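Local coordinates for protein JamJ (Lyngbya majuscula, PDB 5DOZ) that serves as an NADPH-binding enoyl reductase of a polyketide synthase and probably takes part in forming a cyclopropane ring, at residues M101-H106 with N119-P124; P138-Y143 with K293-C298. One frame throughout, in Å; residues are numbered along the deposited sequence.

Interaction 1. Residues M101-H106 with N119-P124; sequences MVIGCH and NLVAKP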
loop_
_atom_site.group_PDB
_atom_site.type_symbol
_atom_site.label_atom_id
_atom_site.label_comp_id
_atom_site.label_asym_id
_atom_site.label_seq_id
_atom_site.Cartn_x
_atom_site.Cartn_y
_atom_site.Cartn_z
ATOM N N MET A 101 -3.014 -14.526 -2.529
ATOM C CA MET A 101 -3.204 -13.113 -2.290
ATOM C C MET A 101 -3.466 -12.447 -3.635
ATOM O O MET A 101 -2.851 -12.808 -4.648
ATOM C CB MET A 101 -1.966 -12.513 -1.623
ATOM C CG MET A 101 -1.668 -13.091 -0.244
ATOM S SD MET A 101 -0.023 -12.650 0.330
ATOM C CE MET A 101 0.991 -13.709 -0.676
ATOM N N VAL A 102 -4.402 -11.500 -3.653
ATOM C CA VAL A 102 -4.657 -10.710 -4.847
ATOM C C VAL A 102 -3.950 -9.373 -4.685
ATOM O O VAL A 102 -3.931 -8.809 -3.595
ATOM C CB VAL A 102 -6.163 -10.465 -5.092
ATOM C CG1 VAL A 102 -6.367 -9.714 -6.400
ATOM C CG2 VAL A 102 -6.942 -11.774 -5.106
ATOM N N ILE A 103 -3.349 -8.884 -5.767
ATOM C CA ILE A 103 -2.694 -7.577 -5.771
ATOM C C ILE A 103 -3.056 -6.821 -7.047
ATOM O O ILE A 103 -2.863 -7.324 -8.155
ATOM C CB ILE A 103 -1.147 -7.677 -5.678
ATOM C CG1 ILE A 103 -0.695 -8.837 -4.778
ATOM C CG2 ILE A 103 -0.549 -6.362 -5.197
ATOM C CD1 ILE A 103 -0.202 -10.049 -5.537
ATOM N N GLY A 104 -3.601 -5.623 -6.877
ATOM C CA GLY A 104 -3.743 -4.676 -7.975
ATOM C C GLY A 104 -5.016 -4.754 -8.792
ATOM O O GLY A 104 -5.069 -4.235 -9.905
ATOM N N CYS A 105 -6.039 -5.404 -8.241
ATOM C CA CYS A 105 -7.370 -5.397 -8.831
ATOM C C CYS A 105 -8.084 -4.115 -8.393
ATOM O O CYS A 105 -7.535 -3.338 -7.611
ATOM C CB CYS A 105 -8.147 -6.622 -8.367
ATOM S SG CYS A 105 -8.334 -6.724 -6.574
ATOM N N HIS A 106 -9.296 -3.893 -8.897
ATOM C CA HIS A 106 -10.073 -2.702 -8.533
ATOM C C HIS A 106 -11.397 -3.021 -7.836
ATOM O O HIS A 106 -12.105 -2.112 -7.398
ATOM C CB HIS A 106 -10.336 -1.823 -9.762
ATOM C CG HIS A 106 -9.094 -1.393 -10.475
ATOM N ND1 HIS A 106 -8.149 -0.572 -9.896
ATOM C CD2 HIS A 106 -8.640 -1.670 -11.721
ATOM C CE1 HIS A 106 -7.167 -0.360 -10.756
ATOM N NE2 HIS A 106 -7.441 -1.015 -11.872
ATOM N N ASN A 119 -1.965 -11.195 -11.445
ATOM C CA ASN A 119 -2.357 -10.440 -10.261
ATOM C C ASN A 119 -2.424 -11.294 -8.991
ATOM O O ASN A 119 -2.879 -10.833 -7.946
ATOM C CB ASN A 119 -3.680 -9.712 -10.516
ATOM C CG ASN A 119 -3.524 -8.552 -11.483
ATOM O OD1 ASN A 119 -3.346 -8.747 -12.689
ATOM N ND2 ASN A 119 -3.570 -7.335 -10.957
ATOM N N LEU A 120 -1.935 -12.528 -9.081
ATOM C CA LEU A 120 -2.010 -13.472 -7.966
ATOM C C LEU A 120 -0.639 -13.975 -7.535
ATOM O O LEU A 120 0.223 -14.248 -8.364
ATOM C CB LEU A 120 -2.881 -14.679 -8.343
ATOM C CG LEU A 120 -4.320 -14.463 -8.825
ATOM C CD1 LEU A 120 -4.903 -15.798 -9.259
ATOM C CD2 LEU A 120 -5.183 -13.839 -7.739
ATOM N N VAL A 121 -0.449 -14.105 -6.228
ATOM C CA VAL A 121 0.729 -14.788 -5.703
ATOM C C VAL A 121 0.278 -15.819 -4.676
ATOM O O VAL A 121 -0.827 -15.722 -4.137
ATOM C CB VAL A 121 1.786 -13.815 -5.108
ATOM C CG1 VAL A 121 2.345 -12.891 -6.179
ATOM C CG2 VAL A 121 1.214 -13.006 -3.955
ATOM N N ALA A 122 1.125 -16.813 -4.427
ATOM C CA ALA A 122 0.829 -17.852 -3.441
ATOM C C ALA A 122 0.881 -17.286 -2.033
ATOM O O ALA A 122 1.778 -16.508 -1.707
ATOM C CB ALA A 122 1.811 -19.009 -3.578
ATOM N N LYS A 123 -0.091 -17.664 -1.207
ATOM C CA LYS A 123 -0.041 -17.339 0.212
ATOM C C LYS A 123 1.043 -18.182 0.887
ATOM O O LYS A 123 1.143 -19.385 0.624
ATOM C CB LYS A 123 -1.393 -17.594 0.887
ATOM C CG LYS A 123 -1.474 -17.068 2.318
ATOM C CD LYS A 123 -2.728 -17.520 3.052
ATOM C CE LYS A 123 -2.468 -18.736 3.931
ATOM N NZ LYS A 123 -2.313 -20.000 3.163
ATOM N N PRO A 124 1.869 -17.551 1.746
ATOM C CA PRO A 124 2.801 -18.306 2.586
ATOM C C PRO A 124 2.025 -19.223 3.525
ATOM O O PRO A 124 1.225 -18.746 4.331
ATOM C CB PRO A 124 3.526 -17.216 3.382
ATOM C CG PRO A 124 3.331 -15.967 2.603
ATOM C CD PRO A 124 1.979 -16.099 1.976
#

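Interaction 2. Residues P138-Y143 with K293-C298; sequences PFFTAY and KKLIQC. With NDP (NADPH dihydro-nicotinamide-adenine-dinucleotide phosphate), chain E.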
loop_
_atom_site.group_PDB
_atom_site.type_symbol
_atom_site.label_atom_id
_atom_site.label_comp_id
_atom_site.label_asym_id
_atom_site.label_seq_id
_atom_site.Cartn_x
_atom_site.Cartn_y
_atom_site.Cartn_z
ATOM N N PRO A 138 1.210 -2.966 1.067
ATOM C CA PRO A 138 2.256 -2.381 1.906
ATOM C C PRO A 138 3.666 -2.862 1.560
ATOM O O PRO A 138 4.543 -2.041 1.293
ATOM C CB PRO A 138 1.863 -2.840 3.321
ATOM C CG PRO A 138 0.391 -3.028 3.247
ATOM C CD PRO A 138 0.196 -3.653 1.892
ATOM N N PHE A 139 3.874 -4.177 1.563
ATOM C CA PHE A 139 5.197 -4.742 1.323
ATOM C C PHE A 139 5.694 -4.627 -0.115
ATOM O O PHE A 139 6.876 -4.374 -0.328
ATOM C CB PHE A 139 5.289 -6.182 1.840
ATOM C CG PHE A 139 5.576 -6.267 3.314
ATOM C CD1 PHE A 139 6.887 -6.203 3.784
ATOM C CD2 PHE A 139 4.542 -6.395 4.234
ATOM C CE1 PHE A 139 7.161 -6.279 5.145
ATOM C CE2 PHE A 139 4.806 -6.470 5.593
ATOM C CZ PHE A 139 6.118 -6.413 6.050
ATOM N N PHE A 140 4.805 -4.807 -1.095
ATOM C CA PHE A 140 5.191 -4.635 -2.502
ATOM C C PHE A 140 5.524 -3.179 -2.834
ATOM O O PHE A 140 6.443 -2.926 -3.611
ATOM C CB PHE A 140 4.118 -5.166 -3.459
ATOM C CG PHE A 140 4.056 -6.672 -3.550
ATOM C CD1 PHE A 140 3.911 -7.460 -2.409
ATOM C CD2 PHE A 140 4.114 -7.301 -4.784
ATOM C CE1 PHE A 140 3.842 -8.841 -2.499
ATOM C CE2 PHE A 140 4.043 -8.685 -4.886
ATOM C CZ PHE A 140 3.902 -9.454 -3.743
ATOM N N THR A 141 4.786 -2.231 -2.249
ATOM C CA THR A 141 5.096 -0.805 -2.420
ATOM C C THR A 141 6.412 -0.458 -1.723
ATOM O O THR A 141 7.275 0.200 -2.307
ATOM C CB THR A 141 3.970 0.109 -1.887
ATOM O OG1 THR A 141 2.727 -0.252 -2.502
ATOM C CG2 THR A 141 4.267 1.589 -2.174
ATOM N N ALA A 142 6.559 -0.913 -0.479
ATOM C CA ALA A 142 7.773 -0.668 0.296
ATOM C C ALA A 142 8.986 -1.289 -0.378
ATOM O O ALA A 142 10.023 -0.636 -0.514
ATOM C CB ALA A 142 7.623 -1.180 1.720
ATOM N N TYR A 143 8.848 -2.538 -0.823
ATOM C CA TYR A 143 9.945 -3.221 -1.495
ATOM C C TYR A 143 10.348 -2.500 -2.774
ATOM O O TYR A 143 11.530 -2.195 -2.964
ATOM C CB TYR A 143 9.633 -4.696 -1.794
ATOM C CG TYR A 143 10.811 -5.418 -2.429
ATOM C CD1 TYR A 143 11.074 -5.298 -3.804
ATOM C CD2 TYR A 143 11.681 -6.190 -1.660
ATOM C CE1 TYR A 143 12.162 -5.938 -4.388
ATOM C CE2 TYR A 143 12.773 -6.837 -2.240
ATOM C CZ TYR A 143 13.006 -6.705 -3.602
ATOM O OH TYR A 143 14.083 -7.337 -4.186
ATOM N N LYS A 293 8.832 -13.303 -5.312
ATOM C CA LYS A 293 9.958 -14.236 -5.308
ATOM C C LYS A 293 11.088 -13.766 -4.392
ATOM O O LYS A 293 11.839 -14.580 -3.852
ATOM C CB LYS A 293 10.508 -14.414 -6.721
ATOM C CG LYS A 293 10.062 -15.683 -7.427
ATOM C CD LYS A 293 11.005 -16.019 -8.573
ATOM C CE LYS A 293 12.372 -16.448 -8.052
ATOM N NZ LYS A 293 13.436 -16.344 -9.087
ATOM N N LYS A 294 11.207 -12.451 -4.231
ATOM C CA LYS A 294 12.259 -11.868 -3.405
ATOM C C LYS A 294 11.773 -11.615 -1.981
ATOM O O LYS A 294 12.537 -11.131 -1.145
ATOM C CB LYS A 294 12.802 -10.574 -4.037
ATOM C CG LYS A 294 13.079 -10.680 -5.536
ATOM C CD LYS A 294 14.370 -9.985 -5.940
ATOM C CE LYS A 294 14.428 -9.703 -7.437
ATOM N NZ LYS A 294 13.637 -8.488 -7.794
ATOM N N LEU A 295 10.513 -11.955 -1.706
ATOM C CA LEU A 295 9.911 -11.700 -0.394
ATOM C C LEU A 295 9.405 -12.929 0.349
ATOM O O LEU A 295 9.465 -12.959 1.581
ATOM C CB LEU A 295 8.775 -10.669 -0.492
ATOM C CG LEU A 295 9.098 -9.172 -0.555
ATOM C CD1 LEU A 295 7.805 -8.369 -0.591
ATOM C CD2 LEU A 295 9.970 -8.709 0.604
ATOM N N ILE A 296 8.903 -13.927 -0.382
ATOM C CA ILE A 296 8.217 -15.074 0.241
ATOM C C ILE A 296 9.089 -15.848 1.237
ATOM O O ILE A 296 8.589 -16.320 2.258
ATOM C CB ILE A 296 7.571 -16.046 -0.793
ATOM C CG1 ILE A 296 6.637 -17.044 -0.078
ATOM C CG2 ILE A 296 8.632 -16.759 -1.626
ATOM C CD1 ILE A 296 5.773 -17.906 -0.980
ATOM N N GLN A 297 10.380 -15.966 0.940
ATOM C CA GLN A 297 11.298 -16.724 1.786
ATOM C C GLN A 297 11.526 -16.041 3.135
ATOM O O GLN A 297 11.692 -16.714 4.145
ATOM C CB GLN A 297 12.621 -16.986 1.059
ATOM C CG GLN A 297 12.486 -17.949 -0.116
ATOM C CD GLN A 297 13.553 -17.769 -1.186
ATOM O OE1 GLN A 297 14.402 -16.877 -1.103
ATOM N NE2 GLN A 297 13.510 -18.621 -2.203
ATOM N N CYS A 298 11.511 -14.708 3.142
ATOM C CA CYS A 298 11.599 -13.930 4.377
ATOM C C CYS A 298 10.402 -14.195 5.312
ATOM O O CYS A 298 10.576 -14.335 6.526
ATOM C CB CYS A 298 11.709 -12.431 4.070
ATOM S SG CYS A 298 12.764 -11.976 2.666
HETATM P PA NDP E . -2.747 4.724 5.686
HETATM O O1A NDP E . -4.118 5.369 5.758
HETATM O O2A NDP E . -2.485 3.422 6.395
HETATM O O5B NDP E . -1.663 5.771 6.247
HETATM C C5B NDP E . -1.947 7.157 6.388
HETATM C C4B NDP E . -1.077 7.670 7.523
HETATM O O4B NDP E . -0.806 9.060 7.313
HETATM C C3B NDP E . -1.748 7.563 8.888
HETATM O O3B NDP E . -1.375 6.371 9.586
HETATM C C2B NDP E . -1.203 8.754 9.633
HETATM O O2B NDP E . -0.094 8.321 10.405
HETATM C C1B NDP E . -0.676 9.706 8.575
HETATM N N9A NDP E . -1.442 10.966 8.553
HETATM C C8A NDP E . -2.777 11.092 8.620
HETATM N N7A NDP E . -3.132 12.396 8.568
HETATM C C5A NDP E . -2.001 13.121 8.464
HETATM C C6A NDP E . -1.648 14.555 8.361
HETATM N N6A NDP E . -2.607 15.505 8.356
HETATM N N1A NDP E . -0.333 14.883 8.270
HETATM C C2A NDP E . 0.640 13.953 8.271
HETATM N N3A NDP E . 0.383 12.636 8.361
HETATM C C4A NDP E . -0.890 12.171 8.455
HETATM O O3 NDP E . -2.312 4.620 4.139
HETATM P PN NDP E . -1.152 3.690 3.522
HETATM O O1N NDP E . -0.039 3.521 4.512
HETATM O O2N NDP E . -1.790 2.473 2.912
HETATM O O5D NDP E . -0.588 4.594 2.312
HETATM C C5D NDP E . -0.058 5.908 2.533
HETATM C C4D NDP E . -0.142 6.740 1.253
HETATM O O4D NDP E . 0.488 6.067 0.160
HETATM C C3D NDP E . -1.570 6.986 0.810
HETATM O O3D NDP E . -1.633 8.320 0.310
HETATM C C2D NDP E . -1.800 5.985 -0.308
HETATM O O2D NDP E . -2.818 6.375 -1.242
HETATM C C1D NDP E . -0.419 5.891 -0.931
HETATM N N1N NDP E . -0.179 4.600 -1.577
HETATM C C2N NDP E . 0.371 4.605 -2.800
HETATM C C3N NDP E . 0.887 3.449 -3.373
HETATM C C7N NDP E . 1.710 3.544 -4.626
HETATM O O7N NDP E . 1.768 2.607 -5.405
HETATM N N7N NDP E . 2.376 4.670 -4.865
HETATM C C4N NDP E . 0.495 2.097 -2.812
HETATM C C5N NDP E . 0.011 2.225 -1.439
HETATM C C6N NDP E . -0.388 3.451 -0.909
HETATM P P2B NDP E . 0.396 9.147 11.683
HETATM O O1X NDP E . -0.810 9.202 12.593
HETATM O O2X NDP E . 1.524 8.297 12.181
HETATM O O3X NDP E . 0.828 10.484 11.135
#

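Interaction 1. Residues M101-H106 with N119-P124
The thioether end of M101 overlaps the side chain of V121: M101 CE lies 3.4 Å from V121 CG2, closer than usual for two methyl carbons, and the same CE sits 3.7 Å from P124 CD. The M101 chain runs extended as far as SD and then bends (chi3 -74°), which swings CE across the neighbouring strand; a flexible side chain suits this reach. I103 CD1 lies 3.6 Å from V121 CG2, the two side chains being nearly perpendicular, so one valine methyl is flanked by two long apolar chains. W292 covers M101, V121 and P124, while P136 of helix 136-149 touches M101 and I103. On the opposite face of the sheet V102 and L120 run alongside one another, V102 CG2 to L120 CD2 3.8 Å, as a non-hydrogen-bonded pair. Strands 99-103 and 120-122 run antiparallel in the GroES-like part of this medium-chain dehydrogenase/reductase fold, M101 and V121 being a hydrogen-bonded pair joined by both of their backbone N-H...O bonds. The pairing continues with I103 N to N119 O at 3.0 Å. N119 adds a side-chain bond, ND2 to I103 O at 2.9 Å, somewhat bent (145° at the hydrogen), the oxygen lying a little out of the amide plane. Its short amide suits this buried place, engaging the carbonyl just before G104, whose positive phi is easiest without a side chain.

Interaction 2. Residues P138-Y143 with K293-C298
L295 and Y143 form the apolar part of the contact, their side chains overlapping as they reach out from opposite segments, with L295 CD2 3.8 Å from Y143 CD2. The other leucine branch, CD1, points between F139 and F140, reaching F139 CB at 4.1 Å. A branched leucine suits this place because its two methyls serve different neighbours on one helix face. The Y143 ring stands out from the helix with CG anti to the backbone N (chi1 -177°), which carries its hydroxyl out to K294. There the aliphatic stem of the lysine passes nearly perpendicular to the tyrosine, and K294 CD lies 3.2 Å from Y143 OH; a lysine suits this exposed position, its methylenes packing on the phenol while its amine can probably stay in solvent. With an alanine here instead of Y143, L295 CD2 and the K294 stem would probably lose their shared cover and the lysine be freer to turn. On the cofactor side, T141 OG1 approaches NADPH C4N at 3.3 Å while bonding to I137 O. No hydrogen bond joins the two segments, so the contact rests on van der Waals fit, including methylenes against the phenol oxygen, rather than on directed polar bonds.

Interaction 1 closes before interaction 2 opens along the chain, and their centres lie about 12 Å apart. The first joins strands 99-103 and 120-122 of the mixed sheet; the second, between segments 150 residues apart at their closest ends, sets helix 136-149 against the turn leading from helix 287-293 into helix 296-300. Three helices are common to both: helix 136-149 meets M101 and I103 through its first residues, helix 287-293 offers W292 to interaction 1 and I291 to F140 and Y143, and helix 277-283 touches N119 and T141. They also touch directly, A122 O with I296 CD1 at 4.3 Å. Helix 136-149 therefore connects the sheet of the GroES-like part to the NADPH pocket, where T141 faces the nicotinamide.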